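Local coordinates for arabinofuranosidase (Bifidobacterium longum, PDB 2Y2W), which hydrolyses terminal alpha-(1->5)-linked arabinofuranosyl bonds in branched and debranched arabinans, and is active on sugar beet arabinan and wheat arabinoxylan, at residues P188-A191 with W192-Q195; G223-P227 with E228-G232. All coordinates share one frame; numbering follows the deposited sequence.

How the contacts relate
Both contacts are local and mark the first turn of a helix outside the eight-stranded parallel barrel. Following the chain, contact 1 comes first: past strand 162-167 and helix 174-185, residues 188-190 lead into helix 191-198, which A191 opens. The chain then returns to the barrel as strand 209-212 before contact 2, where the loop ending at residues 223-227 turns into helix 227-244. The two are in series, neither nested nor crossed, and stay apart, with about 20 Å between their nearest atoms. Contact 1 joins two consecutive helices at the periphery; contact 2 ties the loop after the fourth barrel strand to the helix that follows. Each also meets a different neighbouring subunit.

Contact 1 (P188-A191 with W192-Q195)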
loop_
_atom_site.group_PDB
_atom_site.type_symbol
_atom_site.label_atom_id
_atom_site.label_comp_id
_atom_site.label_asym_id
_atom_site.label_seq_id
_atom_site.Cartn_x
_atom_site.Cartn_y
_atom_site.Cartn_z
ATOM N N PRO D 188 -20.697 13.919 18.210
ATOM C CA PRO D 188 -21.254 12.713 18.829
ATOM C C PRO D 188 -22.388 12.135 17.983
ATOM O O PRO D 188 -23.175 12.888 17.407
ATOM C CB PRO D 188 -21.791 13.225 20.169
ATOM C CG PRO D 188 -20.947 14.411 20.481
ATOM C CD PRO D 188 -20.641 15.051 19.156
ATOM N N GLY D 189 -22.452 10.810 17.893
ATOM C CA GLY D 189 -23.469 10.139 17.083
ATOM C C GLY D 189 -22.892 9.255 15.993
ATOM O O GLY D 189 -23.622 8.758 15.132
ATOM N N THR D 190 -21.575 9.070 16.027
ATOM C CA THR D 190 -20.884 8.139 15.146
ATOM C C THR D 190 -19.997 7.242 16.019
ATOM O O THR D 190 -19.585 7.653 17.109
ATOM C CB THR D 190 -20.065 8.893 14.067
ATOM O OG1 THR D 190 -20.123 8.186 12.821
ATOM C CG2 THR D 190 -18.613 9.079 14.489
ATOM N N ALA D 191 -19.716 6.024 15.556
ATOM C CA ALA D 191 -18.995 5.039 16.374
ATOM C C ALA D 191 -17.672 5.561 16.940
ATOM O O ALA D 191 -17.422 5.435 18.143
ATOM C CB ALA D 191 -18.777 3.745 15.605
ATOM N N TRP D 192 -16.842 6.144 16.073
ATOM C CA TRP D 192 -15.538 6.673 16.470
ATOM C C TRP D 192 -15.647 7.839 17.449
ATOM O O TRP D 192 -14.902 7.896 18.423
ATOM C CB TRP D 192 -14.714 7.099 15.250
ATOM C CG TRP D 192 -14.052 5.972 14.512
ATOM C CD1 TRP D 192 -14.269 5.608 13.212
ATOM C CD2 TRP D 192 -13.058 5.068 15.020
ATOM N NE1 TRP D 192 -13.476 4.539 12.880
ATOM C CE2 TRP D 192 -12.726 4.182 13.969
ATOM C CE3 TRP D 192 -12.419 4.919 16.260
ATOM C CZ2 TRP D 192 -11.780 3.157 14.120
ATOM C CZ3 TRP D 192 -11.479 3.896 16.410
ATOM C CH2 TRP D 192 -11.172 3.030 15.344
ATOM N N ALA D 193 -16.571 8.761 17.185
ATOM C CA ALA D 193 -16.760 9.935 18.041
ATOM C C ALA D 193 -17.342 9.562 19.399
ATOM O O ALA D 193 -16.963 10.140 20.417
ATOM C CB ALA D 193 -17.628 10.971 17.356
ATOM N N ASP D 194 -18.260 8.592 19.404
ATOM C CA ASP D 194 -18.858 8.081 20.638
ATOM C C ASP D 194 -17.822 7.452 21.570
ATOM O O ASP D 194 -17.990 7.480 22.792
ATOM C CB ASP D 194 -19.985 7.090 20.334
ATOM C CG ASP D 194 -21.249 7.773 19.815
ATOM O OD1 ASP D 194 -21.223 9.001 19.574
ATOM O OD2 ASP D 194 -22.274 7.076 19.644
ATOM N N GLN D 195 -16.756 6.901 20.992
ATOM C CA GLN D 195 -15.622 6.402 21.770
ATOM C C GLN D 195 -14.928 7.527 22.526
ATOM O O GLN D 195 -14.594 7.368 23.696
ATOM C CB GLN D 195 -14.614 5.666 20.885
ATOM C CG GLN D 195 -14.946 4.203 20.644
ATOM C CD GLN D 195 -13.842 3.467 19.904
ATOM O OE1 GLN D 195 -12.671 3.527 20.284
ATOM N NE2 GLN D 195 -14.216 2.758 18.841
#
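With CG of D194 turned beside its own backbone N (chi1 -73°) and OD1 eclipsing CA (chi2 6°), that oxygen faces back past the start of helix 191-198 to the N-H of G189. The bond is 2.8 Å from G189 N to D194 OD1; it uses the syn side of the oxygen and lies close to the carboxylate plane. The same aspartate is held through its backbone, since D194 N donates to T190 O at 2.8 Å with an N-H...O angle of 162°. The next amide, Q195 N, reaches A191 O over a longer 3.3 Å.

T190 occupies the N-cap position, yet its side chain does not cap the helix. Its methyl CG2 packs against A193 CB at 3.6 Å, while OG1 is hydrogen-bonded to E182 OE2 on helix 174-185 and to M133 O of the second subunit. The W192 ring leads away from the turn to meet W121, and R134 of that subunit packs on T190, A191 and W192.

The turn is thus fastened from both ends of one aspartate, by its amide to the N-cap carbonyl and its carboxylate to the amide of G189, the residue before the N-cap. The G189 N-H and the helix N terminus would probably favour the ionised carboxylate, partly offset by T190 O, an acceptor 3.3 Å from D194 OD1.

Contact 2 (G223-P227 with E228-G232); sequences GHMSP and EEYAG
E229 reaches back to the N-cap residue S226, its OE1 accepting the S226 backbone N-H over 3.3 Å from S226 N. The bond is straight at the hydrogen (165°), but the donor stands above the carboxylate plane. CG of E229 lies beside its own backbone N (chi1 -84°) and the chain is extended beyond it, which carries the carboxylate back to the S226 amide. This is the glutamate half of a capping box. S226 OG sits against the same group, 3.2 Å from E229 CD, without bonding to OE1.

M225, just before the N-cap, lies alongside that turn. Its CB and CG cross the E229 side chain, CB coming 3.7 Å from OE1, and its sulfur goes on to Y230, where SD is 3.6 Å from Y230 CA. SD lies at the rim of the Y230 ring, 5.4 Å from the centroid and 87° off the ring normal: an edge-on Met-aromatic contact. M225 with Y230 makes the hydrophobic staple that often accompanies a capping box.

Backbone bonds from Y230 N to S226 O (3.2 Å) and from A231 N to P227 O (3.0 Å) start helix 227-244. Further out, Y230 OH is bonded to I212 O, at the end of strand 209-212, and C253 N, just past strand 249-252, and M216 packs on both M225 and Y230. The Y230 side chain lies about 8 Å from that of N214, which probably binds arabinofuranose, as in relatives. E229 OE1 also forms a salt bridge with K236 of the third subunit.

One carboxylate oxygen therefore serves both the helix cap and the subunit interface, and the lysine and helix N terminus together would probably stabilise its negative charge.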
loop_
_atom_site.group_PDB
_atom_site.type_symbol
_atom_site.label_atom_id
_atom_site.label_comp_id
_atom_site.label_asym_id
_atom_site.label_seq_id
_atom_site.Cartn_x
_atom_site.Cartn_y
_atom_site.Cartn_z
ATOM N N GLY D 223 9.258 3.174 6.746
ATOM C CA GLY D 223 8.424 3.267 5.552
ATOM C C GLY D 223 8.723 4.504 4.727
ATOM O O GLY D 223 7.808 5.139 4.206
ATOM N N HIS D 224 10.004 4.843 4.608
ATOM C CA HIS D 224 10.426 6.028 3.859
ATOM C C HIS D 224 10.106 5.903 2.380
ATOM O O HIS D 224 10.143 4.811 1.812
ATOM C CB HIS D 224 11.913 6.328 4.076
ATOM C CG HIS D 224 12.835 5.282 3.533
ATOM N ND1 HIS D 224 12.869 3.992 4.017
ATOM C CD2 HIS D 224 13.780 5.345 2.565
ATOM C CE1 HIS D 224 13.784 3.300 3.361
ATOM N NE2 HIS D 224 14.353 4.099 2.474
ATOM N N MET D 225 9.791 7.036 1.763
ATOM C CA MET D 225 9.278 7.048 0.402
ATOM C C MET D 225 10.171 7.812 -0.570
ATOM O O MET D 225 11.054 8.573 -0.167
ATOM C CB MET D 225 7.865 7.645 0.381
ATOM C CG MET D 225 6.775 6.745 0.939
ATOM S SD MET D 225 5.191 7.600 0.952
ATOM C CE MET D 225 4.123 6.363 1.686
ATOM N N SER D 226 9.935 7.577 -1.858
ATOM C CA SER D 226 10.486 8.395 -2.924
ATOM C C SER D 226 9.606 9.642 -3.061
ATOM O O SER D 226 8.519 9.692 -2.478
ATOM C CB SER D 226 10.517 7.598 -4.233
ATOM O OG SER D 226 9.276 6.954 -4.476
ATOM N N PRO D 227 10.070 10.663 -3.810
ATOM C CA PRO D 227 9.218 11.835 -4.030
ATOM C C PRO D 227 7.859 11.504 -4.666
ATOM O O PRO D 227 6.846 12.075 -4.261
ATOM C CB PRO D 227 10.058 12.718 -4.964
ATOM C CG PRO D 227 11.151 11.834 -5.478
ATOM C CD PRO D 227 11.411 10.858 -4.388
ATOM N N GLU D 228 7.839 10.588 -5.634
ATOM C CA GLU D 228 6.601 10.226 -6.332
ATOM C C GLU D 228 5.621 9.456 -5.443
ATOM O O GLU D 228 4.418 9.732 -5.459
ATOM C CB GLU D 228 6.903 9.440 -7.615
ATOM C CG GLU D 228 7.541 10.271 -8.734
ATOM C CD GLU D 228 6.540 11.131 -9.515
ATOM O OE1 GLU D 228 5.312 10.949 -9.348
ATOM O OE2 GLU D 228 6.988 11.990 -10.311
ATOM N N GLU D 229 6.141 8.501 -4.671
ATOM C CA GLU D 229 5.333 7.716 -3.735
ATOM C C GLU D 229 4.609 8.602 -2.722
ATOM O O GLU D 229 3.410 8.422 -2.487
ATOM C CB GLU D 229 6.192 6.680 -3.003
ATOM C CG GLU D 229 6.410 5.372 -3.763
ATOM C CD GLU D 229 7.548 4.523 -3.190
ATOM O OE1 GLU D 229 8.080 4.859 -2.107
ATOM O OE2 GLU D 229 7.914 3.514 -3.830
ATOM N N TYR D 230 5.337 9.552 -2.132
ATOM C CA TYR D 230 4.761 10.456 -1.135
ATOM C C TYR D 230 3.770 11.437 -1.751
ATOM O O TYR D 230 2.703 11.673 -1.183
ATOM C CB TYR D 230 5.843 11.200 -0.339
ATOM C CG TYR D 230 5.278 12.090 0.752
ATOM C CD1 TYR D 230 4.762 11.543 1.927
ATOM C CD2 TYR D 230 5.248 13.478 0.601
ATOM C CE1 TYR D 230 4.231 12.354 2.926
ATOM C CE2 TYR D 230 4.721 14.301 1.596
ATOM C CZ TYR D 230 4.214 13.730 2.753
ATOM O OH TYR D 230 3.695 14.532 3.741
ATOM N N ALA D 231 4.126 11.999 -2.906
ATOM C CA ALA D 231 3.235 12.895 -3.648
ATOM C C ALA D 231 1.866 12.250 -3.864
ATOM O O ALA D 231 0.836 12.866 -3.583
ATOM C CB ALA D 231 3.860 13.296 -4.979
ATOM N N GLY D 232 1.870 11.007 -4.347
ATOM C CA GLY D 232 0.645 10.229 -4.519
ATOM C C GLY D 232 -0.106 9.997 -3.218
ATOM O O GLY D 232 -1.331 10.100 -3.174
#